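Local coordinates for protein N-formylglutamate amidohydrolase (Ralstonia eutropha, PDB 2Q7S) that binds a zinc ion and probably acts as a metal-dependent hydrolase of the N-formylglutamate amidohydrolase type, at residues V27-H32 with A150-A155; A75-V80 with N142-P147; D83-L88 with H168-S173; Q232-I237 with R244-I249. All blocks are in the same frame, centred on the assembly; numbering follows the deposited sequence. Where two conformers were deposited one is given.

Contact 1 of 4, residues V27-H32 with A150-A155; sequences VCDSPH and AALTEA. With ZN (zinc ion), chain C.
V27 meets A155 and L152 through plain apolar packing. CG1 of V27 stands 3.5 Å from CB of A155. The same methyl touches L152 at 4.0 Å, CG1 to CD1. CG1 reaches the helix because it lies anti to the backbone N (chi1 175°). The other methyl, CG2, rests against the backbone carbonyl of A155, 3.5 Å from its O. V27 thus sets one branch against two side chains and the other against the helix backbone.

D29 adds an apolar contact from a polar residue. Its CB lies 4.0 Å from CD1 of L152, which comes in broadside to D29. CD2 of L152 comes near the carboxylate, 4.0 Å from OD2 of D29. No hydrogen bond joins the segments. The buried carboxylate is instead held by Y148 at OD2 and by H168 and N170 at OD1.

Further along 27-32, beyond the helix contact, ND1 of H32 binds zinc at 2.1 Å; D55 and H172 supply the other protein ligands.

The axes of strand 27-30 and helix segment 150-155 run nearly antiparallel (164°), 9.2 Å apart at closest approach. Helix 134-163 packs on one face of the mixed sheet here. Strand 26-30 lies between strands 71-75 and 166-174, and L152 also touches L73 and H168.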
loop_
_atom_site.group_PDB
_atom_site.type_symbol
_atom_site.label_atom_id
_atom_site.label_comp_id
_atom_site.label_asym_id
_atom_site.label_seq_id
_atom_site.Cartn_x
_atom_site.Cartn_y
_atom_site.Cartn_z
ATOM N N VAL A 27 -8.216 10.154 -0.800
ATOM C CA VAL A 27 -7.166 9.794 -1.768
ATOM C C VAL A 27 -6.639 8.433 -1.319
ATOM O O VAL A 27 -6.270 8.274 -0.150
ATOM C CB VAL A 27 -6.027 10.825 -1.762
ATOM C CG1 VAL A 27 -4.855 10.401 -2.686
ATOM C CG2 VAL A 27 -6.564 12.183 -2.129
ATOM N N CYS A 28 -6.614 7.463 -2.241
ATOM C CA CYS A 28 -6.284 6.078 -1.905
ATOM C C CYS A 28 -5.154 5.587 -2.791
ATOM O O CYS A 28 -5.190 5.810 -3.996
ATOM C CB CYS A 28 -7.518 5.194 -2.022
ATOM S SG CYS A 28 -8.831 5.658 -0.933
ATOM N N ASP A 29 -4.098 4.992 -2.209
ATOM C CA ASP A 29 -3.106 4.386 -3.068
ATOM C C ASP A 29 -2.861 2.887 -2.796
ATOM O O ASP A 29 -2.939 2.461 -1.687
ATOM C CB ASP A 29 -1.841 5.187 -3.139
ATOM C CG ASP A 29 -0.957 4.991 -1.989
ATOM O OD1 ASP A 29 -1.423 5.215 -0.867
ATOM O OD2 ASP A 29 0.241 4.669 -2.222
ATOM N N SER A 30 -2.625 2.151 -3.885
ATOM C CA SER A 30 -2.288 0.724 -3.872
ATOM C C SER A 30 -0.840 0.661 -4.446
ATOM O O SER A 30 -0.619 0.483 -5.679
ATOM C CB SER A 30 -3.313 -0.077 -4.693
ATOM O OG SER A 30 -3.041 -1.469 -4.841
ATOM N N PRO A 31 0.161 0.726 -3.556
ATOM C CA PRO A 31 1.574 0.729 -4.024
ATOM C C PRO A 31 2.150 -0.627 -4.465
ATOM O O PRO A 31 3.216 -0.678 -5.062
ATOM C CB PRO A 31 2.339 1.235 -2.798
ATOM C CG PRO A 31 1.484 0.830 -1.651
ATOM C CD PRO A 31 0.056 0.877 -2.091
ATOM N N HIS A 32 1.483 -1.708 -4.084
ATOM C CA HIS A 32 2.016 -3.033 -4.173
ATOM C C HIS A 32 1.351 -3.964 -5.137
ATOM O O HIS A 32 1.753 -5.105 -5.217
ATOM C CB HIS A 32 2.005 -3.615 -2.782
ATOM C CG HIS A 32 2.978 -2.952 -1.879
ATOM N ND1 HIS A 32 2.934 -3.078 -0.516
ATOM C CD2 HIS A 32 4.034 -2.143 -2.152
ATOM C CE1 HIS A 32 3.924 -2.382 0.019
ATOM N NE2 HIS A 32 4.616 -1.816 -0.952
ATOM N N ALA A 150 5.086 11.582 -6.947
ATOM C CA ALA A 150 4.542 12.879 -7.432
ATOM C C ALA A 150 2.995 12.845 -7.620
ATOM O O ALA A 150 2.302 13.818 -7.264
ATOM C CB ALA A 150 5.222 13.344 -8.716
ATOM N N ALA A 151 2.470 11.723 -8.118
ATOM C CA ALA A 151 1.012 11.587 -8.389
ATOM C C ALA A 151 0.299 11.569 -7.055
ATOM O O ALA A 151 -0.725 12.232 -6.912
ATOM C CB ALA A 151 0.686 10.319 -9.162
ATOM N N LEU A 152 0.847 10.818 -6.083
ATOM C CA LEU A 152 0.270 10.746 -4.700
ATOM C C LEU A 152 0.275 12.117 -4.036
ATOM O O LEU A 152 -0.731 12.557 -3.480
ATOM C CB LEU A 152 0.983 9.734 -3.816
ATOM C CG LEU A 152 0.434 9.494 -2.388
ATOM C CD1 LEU A 152 -1.073 9.034 -2.410
ATOM C CD2 LEU A 152 1.286 8.520 -1.659
ATOM N N THR A 153 1.422 12.781 -4.048
ATOM C CA THR A 153 1.536 14.183 -3.548
ATOM C C THR A 153 0.508 15.120 -4.168
ATOM O O THR A 153 -0.166 15.902 -3.480
ATOM C CB THR A 153 2.981 14.694 -3.762
ATOM O OG1 THR A 153 3.845 13.843 -2.998
ATOM C CG2 THR A 153 3.178 16.185 -3.300
ATOM N N GLU A 154 0.409 15.067 -5.490
ATOM C CA GLU A 154 -0.490 15.953 -6.215
ATOM C C GLU A 154 -1.889 15.690 -5.765
ATOM O O GLU A 154 -2.642 16.622 -5.605
ATOM C CB GLU A 154 -0.343 15.755 -7.737
ATOM C CG GLU A 154 -1.378 16.434 -8.568
ATOM C CD GLU A 154 -1.395 17.961 -8.402
ATOM O OE1 GLU A 154 -0.321 18.571 -8.213
ATOM O OE2 GLU A 154 -2.507 18.548 -8.437
ATOM N N ALA A 155 -2.266 14.427 -5.566
ATOM C CA ALA A 155 -3.640 14.089 -5.137
ATOM C C ALA A 155 -3.895 14.495 -3.696
ATOM O O ALA A 155 -4.920 15.066 -3.347
ATOM C CB ALA A 155 -3.950 12.538 -5.344
HETATM ZN ZN ZN C . 1.551 -4.098 0.720
#

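Contact 2 of 4, residues A75-V80 with N142-P147; sequences ATFPRV and NRYYRP
F77 and Y144 form an offset edge-to-face aromatic pair. It joins the loop after sheet strand 71-75 to the long helix 134-163. The edge of Y144 turns toward the face of F77. The ring planes stand at 64° and the centroids are 5.4 Å apart. The nearest ring atoms are the two CD1 carbons, F77 CD1 and Y144 CD1, at 3.6 Å. The two side chains run past one another, pointing opposite ways, and CD1 of Y144 also lies by CB of F77.

The middle of the F77 face is taken by a CH-pi contact. CB of Y144 stands 3.7 Å from the centroid of the F77 ring, only 10° off its normal. The opposite face of F77 is covered nearer its rim by CB of A75, so the ring is clamped between its own segment and the helix. With CG between the backbone N and the carbonyl carbon (chi1 53°), F77 turns one ring face to the helix.

The helix has a wider pi-type turn at 142-145 and a kink at P147. Y145 points the other way from Y144, and its OH bonds to the backbone O of R86. Y81 adds a further edge-to-face partner for Y144, while P84 packs on F77. The F77 side chain is about 12 Å from the zinc at the nearest atoms, so the pair does not touch the metal; it is packing between loop and helix. The far rim of F77 reaches the helix backbone: its CE1 lies 3.6 Å from O of Y144.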
loop_
_atom_site.group_PDB
_atom_site.type_symbol
_atom_site.label_atom_id
_atom_site.label_comp_id
_atom_site.label_asym_id
_atom_site.label_seq_id
_atom_site.Cartn_x
_atom_site.Cartn_y
_atom_site.Cartn_z
ATOM N N ALA A 75 0.250 1.478 -8.479
ATOM C CA ALA A 75 1.503 1.133 -9.184
ATOM C C ALA A 75 1.345 0.021 -10.230
ATOM O O ALA A 75 0.639 -0.963 -10.002
ATOM C CB ALA A 75 2.595 0.731 -8.195
ATOM N N THR A 76 1.993 0.159 -11.378
ATOM C CA THR A 76 1.934 -0.893 -12.403
ATOM C C THR A 76 3.222 -1.747 -12.359
ATOM O O THR A 76 3.253 -2.882 -12.827
ATOM C CB THR A 76 1.722 -0.337 -13.845
ATOM O OG1 THR A 76 2.712 0.629 -14.110
ATOM C CG2 THR A 76 0.348 0.327 -14.051
ATOM N N PHE A 77 4.272 -1.189 -11.772
ATOM C CA PHE A 77 5.521 -1.900 -11.581
ATOM C C PHE A 77 5.445 -2.709 -10.301
ATOM O O PHE A 77 4.684 -2.345 -9.394
ATOM C CB PHE A 77 6.699 -0.951 -11.518
ATOM C CG PHE A 77 6.547 0.133 -10.521
ATOM C CD1 PHE A 77 5.879 1.323 -10.880
ATOM C CD2 PHE A 77 7.045 -0.003 -9.226
ATOM C CE1 PHE A 77 5.662 2.293 -10.002
ATOM C CE2 PHE A 77 6.851 1.028 -8.332
ATOM C CZ PHE A 77 6.189 2.173 -8.712
ATOM N N PRO A 78 6.285 -3.754 -10.186
ATOM C CA PRO A 78 6.214 -4.578 -8.999
ATOM C C PRO A 78 6.974 -3.969 -7.832
ATOM O O PRO A 78 8.063 -3.383 -8.007
ATOM C CB PRO A 78 6.819 -5.919 -9.450
ATOM C CG PRO A 78 7.287 -5.705 -10.907
ATOM C CD PRO A 78 7.339 -4.236 -11.105
ATOM N N ARG A 79 6.412 -4.117 -6.635
ATOM C CA ARG A 79 7.058 -3.611 -5.439
ATOM C C ARG A 79 8.395 -4.274 -5.133
ATOM O O ARG A 79 9.205 -3.659 -4.423
ATOM C CB ARG A 79 6.130 -3.693 -4.224
ATOM C CG ARG A 79 5.831 -5.048 -3.734
ATOM C CD ARG A 79 6.783 -5.502 -2.668
ATOM N NE ARG A 79 6.643 -4.870 -1.367
ATOM C CZ ARG A 79 5.939 -5.323 -0.331
ATOM N NH1 ARG A 79 5.208 -6.419 -0.415
ATOM N NH2 ARG A 79 5.964 -4.656 0.810
ATOM N N VAL A 80 8.579 -5.530 -5.609
ATOM C CA VAL A 80 9.844 -6.252 -5.492
ATOM C C VAL A 80 10.924 -5.683 -6.421
ATOM O O VAL A 80 12.107 -6.017 -6.282
ATOM C CB VAL A 80 9.675 -7.762 -5.781
ATOM C CG1 VAL A 80 11.023 -8.457 -5.744
ATOM C CG2 VAL A 80 8.706 -8.391 -4.770
ATOM N N ASN A 142 13.986 7.125 -10.480
ATOM C CA ASN A 142 13.502 8.177 -11.374
ATOM C C ASN A 142 12.306 7.774 -12.246
ATOM O O ASN A 142 11.377 8.551 -12.422
ATOM C CB ASN A 142 14.649 8.686 -12.274
ATOM C CG ASN A 142 15.725 9.358 -11.495
ATOM O OD1 ASN A 142 15.471 9.823 -10.384
ATOM N ND2 ASN A 142 16.936 9.415 -12.054
ATOM N N ARG A 143 12.362 6.568 -12.810
ATOM C CA ARG A 143 11.379 6.122 -13.758
ATOM C C ARG A 143 10.084 5.621 -13.126
ATOM O O ARG A 143 9.050 5.745 -13.752
ATOM C CB ARG A 143 11.945 5.011 -14.637
ATOM C CG ARG A 143 13.177 5.391 -15.386
ATOM C CD ARG A 143 13.920 4.108 -15.884
ATOM N NE ARG A 143 15.067 4.414 -16.720
ATOM C CZ ARG A 143 15.887 3.505 -17.245
ATOM N NH1 ARG A 143 15.698 2.211 -17.013
ATOM N NH2 ARG A 143 16.909 3.896 -17.996
ATOM N N TYR A 144 10.140 5.023 -11.926
ATOM C CA TYR A 144 8.997 4.381 -11.343
ATOM C C TYR A 144 8.554 5.036 -10.024
ATOM O O TYR A 144 7.394 5.411 -9.859
ATOM C CB TYR A 144 9.225 2.865 -11.194
ATOM C CG TYR A 144 9.572 2.164 -12.465
ATOM C CD1 TYR A 144 8.598 1.639 -13.285
ATOM C CD2 TYR A 144 10.896 2.047 -12.875
ATOM C CE1 TYR A 144 8.936 1.007 -14.455
ATOM C CE2 TYR A 144 11.229 1.418 -14.046
ATOM C CZ TYR A 144 10.260 0.904 -14.816
ATOM O OH TYR A 144 10.611 0.283 -15.958
ATOM N N TYR A 145 9.456 5.193 -9.086
ATOM C CA TYR A 145 9.093 5.725 -7.772
ATOM C C TYR A 145 8.670 7.187 -7.791
ATOM O O TYR A 145 7.616 7.544 -7.241
ATOM C CB TYR A 145 10.293 5.557 -6.836
ATOM C CG TYR A 145 10.057 5.954 -5.394
ATOM C CD1 TYR A 145 10.110 7.283 -4.984
ATOM C CD2 TYR A 145 9.846 4.996 -4.433
ATOM C CE1 TYR A 145 9.938 7.620 -3.630
ATOM C CE2 TYR A 145 9.694 5.333 -3.107
ATOM C CZ TYR A 145 9.690 6.616 -2.727
ATOM O OH TYR A 145 9.544 6.884 -1.363
ATOM N N ARG A 146 9.497 8.040 -8.399
ATOM C CA ARG A 146 9.248 9.477 -8.357
ATOM C C ARG A 146 7.914 9.861 -9.019
ATOM O O ARG A 146 7.158 10.636 -8.466
ATOM C CB ARG A 146 10.419 10.249 -8.949
ATOM C CG ARG A 146 11.719 10.230 -8.066
ATOM C CD ARG A 146 12.682 11.324 -8.534
ATOM N NE ARG A 146 14.043 11.037 -8.133
ATOM C CZ ARG A 146 14.573 11.349 -6.956
ATOM N NH1 ARG A 146 13.848 11.925 -6.034
ATOM N NH2 ARG A 146 15.833 11.044 -6.707
ATOM N N PRO A 147 7.618 9.332 -10.222
ATOM C CA PRO A 147 6.289 9.566 -10.799
ATOM C C PRO A 147 5.138 9.112 -9.947
ATOM O O PRO A 147 4.160 9.858 -9.801
ATOM C CB PRO A 147 6.344 8.774 -12.105
ATOM C CG PRO A 147 7.717 8.740 -12.448
ATOM C CD PRO A 147 8.450 8.584 -11.160
#

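Contact 3 of 4, residues D83-L88 with H168-S173; sequences DPNRML and HLNLHS. With ZN (zinc ion), chain C.
N85 reaches across to N170 and H172 on strand 166-174. Its CB points toward the strand, and CG follows to within 3.6 Å of OD1 of N170. Both ends of the amide then bond to N170. OD1 of N85 accepts from ND2 of N170 at 3.1 Å, with the donor tilted 16° from the carbonyl plane of N85. ND2 of N85 donates to OD1 of N170 at 2.9 Å, in the carbonyl plane of N170 and on a lone pair. The two amides are nearly coplanar, 13° apart, and close a cyclic pair of hydrogen bonds.

N170 is a second-shell residue of the zinc site, and N85 in turn holds N170. H172 binds the metal through ND1 at 2.0 Å, with H32 and D55 as the other protein ligands. Its NE2 donates to OD1 of N170 at 2.7 Å, from above that carbonyl plane. N170 OD1 thus takes two donors and helps fix the turn of the histidine ring. ND2 of N85 also lies at the ring edge, but both nitrogens are donors and do not bond.

At the other end, N85 sits in a type I turn from D83 to R86. An Asx turn steadies it: OD1 of D83 accepts from the backbone N of N85 at 2.9 Å. The same oxygen accepts from NE2 of H32.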
loop_
_atom_site.group_PDB
_atom_site.type_symbol
_atom_site.label_atom_id
_atom_site.label_comp_id
_atom_site.label_asym_id
_atom_site.label_seq_id
_atom_site.Cartn_x
_atom_site.Cartn_y
_atom_site.Cartn_z
ATOM N N ASP A 83 9.891 -0.422 -4.264
ATOM C CA ASP A 83 8.735 -0.401 -3.364
ATOM C C ASP A 83 8.379 1.044 -3.047
ATOM O O ASP A 83 9.071 1.651 -2.238
ATOM C CB ASP A 83 9.073 -1.105 -2.070
ATOM C CG ASP A 83 7.901 -1.246 -1.161
ATOM O OD1 ASP A 83 6.907 -0.500 -1.315
ATOM O OD2 ASP A 83 7.960 -2.147 -0.295
ATOM N N PRO A 84 7.271 1.562 -3.626
ATOM C CA PRO A 84 6.924 2.950 -3.334
ATOM C C PRO A 84 6.536 3.285 -1.897
ATOM O O PRO A 84 6.447 4.467 -1.605
ATOM C CB PRO A 84 5.738 3.241 -4.264
ATOM C CG PRO A 84 5.570 2.071 -5.115
ATOM C CD PRO A 84 6.288 0.942 -4.530
ATOM N N ASN A 85 6.272 2.275 -1.053
ATOM C CA ASN A 85 5.914 2.502 0.343
ATOM C C ASN A 85 7.107 2.589 1.220
ATOM O O ASN A 85 6.989 2.548 2.451
ATOM C CB ASN A 85 4.980 1.392 0.884
ATOM C CG ASN A 85 3.641 1.943 1.325
ATOM O OD1 ASN A 85 3.213 2.989 0.838
ATOM N ND2 ASN A 85 3.041 1.312 2.302
ATOM N N ARG A 86 8.295 2.601 0.632
ATOM C CA ARG A 86 9.496 2.798 1.455
ATOM C C ARG A 86 9.994 4.176 1.141
ATOM O O ARG A 86 9.690 4.736 0.090
ATOM C CB ARG A 86 10.553 1.735 1.135
ATOM C CG ARG A 86 10.108 0.290 1.419
ATOM C CD ARG A 86 9.706 0.032 2.878
ATOM N NE ARG A 86 9.307 -1.344 3.117
ATOM C CZ ARG A 86 8.061 -1.846 3.030
ATOM N NH1 ARG A 86 7.006 -1.109 2.680
ATOM N NH2 ARG A 86 7.863 -3.141 3.278
HETATM N N MSE A 87 10.801 4.695 2.051
HETATM C CA MSE A 87 11.522 5.928 1.844
HETATM C C MSE A 87 12.721 5.675 0.958
HETATM O O MSE A 87 13.257 4.582 0.848
HETATM C CB MSE A 87 11.990 6.499 3.201
HETATM C CG MSE A 87 10.909 6.672 4.207
HETATM SE SE MSE A 87 9.761 8.159 3.676
HETATM C CE MSE A 87 8.154 7.403 2.960
ATOM N N LEU A 88 13.171 6.759 0.352
ATOM C CA LEU A 88 14.222 6.736 -0.621
ATOM C C LEU A 88 15.580 6.455 -0.021
ATOM O O LEU A 88 16.493 6.094 -0.756
ATOM C CB LEU A 88 14.236 8.082 -1.365
ATOM C CG LEU A 88 13.284 8.109 -2.565
ATOM C CD1 LEU A 88 13.514 9.420 -3.318
ATOM C CD2 LEU A 88 13.458 6.877 -3.419
ATOM N N HIS A 168 -6.325 9.950 3.623
ATOM C CA HIS A 168 -5.534 9.091 2.782
ATOM C C HIS A 168 -5.648 7.627 3.268
ATOM O O HIS A 168 -5.459 7.382 4.439
ATOM C CB HIS A 168 -4.099 9.547 2.857
ATOM C CG HIS A 168 -3.139 8.579 2.267
ATOM N ND1 HIS A 168 -2.024 8.138 2.933
ATOM C CD2 HIS A 168 -3.138 7.957 1.070
ATOM C CE1 HIS A 168 -1.352 7.305 2.155
ATOM N NE2 HIS A 168 -2.007 7.190 1.013
ATOM N N LEU A 169 -5.976 6.693 2.367
ATOM C CA LEU A 169 -5.945 5.230 2.638
ATOM C C LEU A 169 -4.799 4.610 1.823
ATOM O O LEU A 169 -4.720 4.767 0.624
ATOM C CB LEU A 169 -7.264 4.550 2.338
ATOM C CG LEU A 169 -8.571 5.107 2.944
ATOM C CD1 LEU A 169 -9.809 4.250 2.571
ATOM C CD2 LEU A 169 -8.446 5.272 4.464
ATOM N N ASN A 170 -3.897 3.951 2.520
ATOM C CA ASN A 170 -2.787 3.196 1.961
ATOM C C ASN A 170 -3.182 1.694 1.981
ATOM O O ASN A 170 -3.400 1.116 3.044
ATOM C CB ASN A 170 -1.541 3.517 2.838
ATOM C CG ASN A 170 -0.258 2.978 2.275
ATOM O OD1 ASN A 170 0.356 2.089 2.873
ATOM N ND2 ASN A 170 0.174 3.509 1.157
ATOM N N LEU A 171 -3.307 1.068 0.810
ATOM C CA LEU A 171 -4.047 -0.148 0.664
ATOM C C LEU A 171 -3.135 -1.323 0.382
ATOM O O LEU A 171 -2.306 -1.244 -0.523
ATOM C CB LEU A 171 -5.066 0.017 -0.518
ATOM C CG LEU A 171 -6.032 1.205 -0.409
ATOM C CD1 LEU A 171 -6.927 1.354 -1.667
ATOM C CD2 LEU A 171 -6.876 1.125 0.835
ATOM N N HIS A 172 -3.348 -2.441 1.102
ATOM C CA HIS A 172 -2.482 -3.615 1.023
ATOM C C HIS A 172 -3.247 -4.899 1.175
ATOM O O HIS A 172 -4.427 -4.924 1.536
ATOM C CB HIS A 172 -1.405 -3.576 2.149
ATOM C CG HIS A 172 -0.528 -2.404 2.048
ATOM N ND1 HIS A 172 0.704 -2.452 1.429
ATOM C CD2 HIS A 172 -0.748 -1.118 2.379
ATOM C CE1 HIS A 172 1.213 -1.237 1.420
ATOM N NE2 HIS A 172 0.355 -0.414 1.985
ATOM N N SER A 173 -2.559 -5.967 0.837
ATOM C CA SER A 173 -2.917 -7.302 1.311
ATOM C C SER A 173 -1.693 -8.009 1.897
ATOM O O SER A 173 -0.559 -7.728 1.556
ATOM C CB SER A 173 -3.527 -8.123 0.170
ATOM O OG SER A 173 -2.547 -8.464 -0.770
HETATM ZN ZN ZN C . 1.551 -4.098 0.720
#

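Contact 4 of 4, residues Q232-I237 with R244-I249; sequences QLIAQI and RNSLQI
The short helix 233-237 packs on strand 244-252 of the central mixed sheet, and a brief link joins the two in the chain. The axes of helix 233-237 and strand segment 244-249 run nearly antiparallel (162°), 7.1 Å apart at closest approach. I234 points toward the strand and I237 touches it from the side; both meet S246.

The backbone O of I234 lies 3.5 Å from CB of S246. CG2 and CD1 of I234 each stand 3.6 Å from OG of S246. The same hydroxyl bonds to ND1 of H168 on the next strand. From I237, CG2 touches CB of S246 at 3.9 Å.

Q248 lies across I234, roughly perpendicular to it. Its OE1 comes 3.4 Å from CG1 of I234, while its NE2 bonds to E250. The side chain of Q248 is about 6 Å from the zinc at the nearest atoms.

At the other end, CB of R244 lies 3.4 Å from O of I237. A water joins this pair: it donates to O of I237 at 2.9 Å and accepts from NH1 of R244, in the guanidinium plane. E157 pairs with R244 at NH2.

No direct hydrogen bond links helix and strand. The fit therefore rests on isoleucine packing over polar side chains that find their partners on neighbouring parts of the fold, with one water as the polar bridge.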
loop_
_atom_site.group_PDB
_atom_site.type_symbol
_atom_site.label_atom_id
_atom_site.label_comp_id
_atom_site.label_asym_id
_atom_site.label_seq_id
_atom_site.Cartn_x
_atom_site.Cartn_y
_atom_site.Cartn_z
ATOM N N GLN A 232 5.847 4.541 7.308
ATOM C CA GLN A 232 6.556 5.840 7.551
ATOM C C GLN A 232 5.913 6.890 6.689
ATOM O O GLN A 232 5.639 7.990 7.158
ATOM C CB GLN A 232 8.077 5.827 7.312
ATOM C CG GLN A 232 8.808 7.187 7.584
ATOM C CD GLN A 232 8.622 7.741 9.032
ATOM O OE1 GLN A 232 8.760 6.996 10.011
ATOM N NE2 GLN A 232 8.329 9.059 9.158
ATOM N N LEU A 233 5.617 6.528 5.447
ATOM C CA LEU A 233 4.734 7.346 4.626
ATOM C C LEU A 233 3.480 7.789 5.432
ATOM O O LEU A 233 3.071 8.932 5.367
ATOM C CB LEU A 233 4.345 6.612 3.314
ATOM C CG LEU A 233 3.421 7.402 2.420
ATOM C CD1 LEU A 233 4.095 8.753 1.929
ATOM C CD2 LEU A 233 2.950 6.547 1.287
ATOM N N ILE A 234 2.928 6.899 6.244
ATOM C CA ILE A 234 1.674 7.152 6.968
ATOM C C ILE A 234 1.853 8.232 8.029
ATOM O O ILE A 234 0.980 9.058 8.211
ATOM C CB ILE A 234 1.122 5.839 7.636
ATOM C CG1 ILE A 234 1.132 4.646 6.647
ATOM C CG2 ILE A 234 -0.215 6.067 8.278
ATOM C CD1 ILE A 234 0.259 4.879 5.320
ATOM N N ALA A 235 3.012 8.225 8.700
ATOM C CA ALA A 235 3.387 9.235 9.693
ATOM C C ALA A 235 3.593 10.616 9.032
ATOM O O ALA A 235 3.358 11.655 9.660
ATOM C CB ALA A 235 4.633 8.819 10.402
ATOM N N GLN A 236 4.043 10.610 7.775
ATOM C CA GLN A 236 4.355 11.825 7.047
ATOM C C GLN A 236 3.127 12.478 6.501
ATOM O O GLN A 236 3.030 13.703 6.489
ATOM C CB GLN A 236 5.249 11.490 5.866
ATOM C CG GLN A 236 6.622 11.141 6.290
ATOM C CD GLN A 236 7.487 10.802 5.137
ATOM O OE1 GLN A 236 6.995 10.401 4.058
ATOM N NE2 GLN A 236 8.800 10.958 5.336
ATOM N N ILE A 237 2.210 11.655 5.998
ATOM C CA ILE A 237 0.946 12.155 5.431
ATOM C C ILE A 237 -0.059 12.483 6.565
ATOM O O ILE A 237 -0.635 13.591 6.605
ATOM C CB ILE A 237 0.365 11.204 4.405
ATOM C CG1 ILE A 237 1.216 11.176 3.140
ATOM C CG2 ILE A 237 -1.082 11.605 4.004
ATOM C CD1 ILE A 237 0.739 10.120 2.120
ATOM N N ARG A 244 -4.982 16.431 8.226
ATOM C CA ARG A 244 -4.441 15.513 7.242
ATOM C C ARG A 244 -4.410 14.170 7.960
ATOM O O ARG A 244 -3.890 14.070 9.065
ATOM C CB ARG A 244 -3.050 15.924 6.805
ATOM C CG ARG A 244 -2.959 17.319 6.182
ATOM C CD ARG A 244 -1.567 17.827 6.203
ATOM N NE ARG A 244 -1.411 19.017 5.359
ATOM C CZ ARG A 244 -1.190 18.985 4.044
ATOM N NH1 ARG A 244 -1.113 17.840 3.396
ATOM N NH2 ARG A 244 -1.062 20.113 3.357
ATOM N N ASN A 245 -4.987 13.157 7.338
ATOM C CA ASN A 245 -5.194 11.848 7.974
ATOM C C ASN A 245 -4.685 10.750 7.062
ATOM O O ASN A 245 -4.915 10.782 5.867
ATOM C CB ASN A 245 -6.697 11.625 8.255
ATOM C CG ASN A 245 -7.303 12.722 9.109
ATOM O OD1 ASN A 245 -7.168 12.718 10.331
ATOM N ND2 ASN A 245 -7.875 13.726 8.448
ATOM N N SER A 246 -4.043 9.757 7.644
ATOM C CA SER A 246 -3.575 8.613 6.888
ATOM C C SER A 246 -3.836 7.332 7.713
ATOM O O SER A 246 -3.564 7.238 8.965
ATOM C CB SER A 246 -2.090 8.774 6.562
ATOM O OG SER A 246 -1.627 7.906 5.548
ATOM N N LEU A 247 -4.307 6.337 6.993
ATOM C CA LEU A 247 -4.602 5.001 7.541
ATOM C C LEU A 247 -4.090 3.894 6.602
ATOM O O LEU A 247 -4.476 3.848 5.440
ATOM C CB LEU A 247 -6.125 4.882 7.715
ATOM C CG LEU A 247 -6.635 3.567 8.335
ATOM C CD1 LEU A 247 -6.074 3.433 9.780
ATOM C CD2 LEU A 247 -8.174 3.586 8.297
ATOM N N GLN A 248 -3.238 2.986 7.087
ATOM C CA GLN A 248 -2.831 1.843 6.261
ATOM C C GLN A 248 -3.845 0.724 6.489
ATOM O O GLN A 248 -4.178 0.416 7.621
ATOM C CB GLN A 248 -1.432 1.400 6.640
ATOM C CG GLN A 248 -0.798 0.438 5.680
ATOM C CD GLN A 248 0.695 0.285 5.878
ATOM O OE1 GLN A 248 1.424 1.265 6.043
ATOM N NE2 GLN A 248 1.160 -0.954 5.869
ATOM N N ILE A 249 -4.376 0.137 5.424
ATOM C CA ILE A 249 -5.331 -0.993 5.545
ATOM C C ILE A 249 -4.809 -2.248 4.863
ATOM O O ILE A 249 -4.548 -2.244 3.609
ATOM C CB ILE A 249 -6.728 -0.661 4.910
ATOM C CG1 ILE A 249 -7.302 0.641 5.507
ATOM C CG2 ILE A 249 -7.677 -1.857 5.095
ATOM C CD1 ILE A 249 -8.744 0.989 5.049
HETATM O O HOH W 1 -0.649 15.167 4.208
#

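All four contacts are buried, but contact 3 lies nearest the chain centre and contact 2 farthest out. Contacts 1 and 2 share helix 134-163. Contact 1 sets it on the sheet, and contact 2 packs it against a loop. Contacts 1, 3 and 4 use the adjacent strands 26-30, 166-174 and 244-252, and H168 ties them together by bonding to D29 and S246. Chemistry follows place. Contact 3, beside the zinc, is made of paired amides. Contact 1 is mostly apolar, contact 4 sets isoleucines on polar strand side chains with a water bridge, and contact 2 is aromatic. Contacts 1 and 3 each supply a zinc-binding histidine, whereas contacts 2 and 4 supply none.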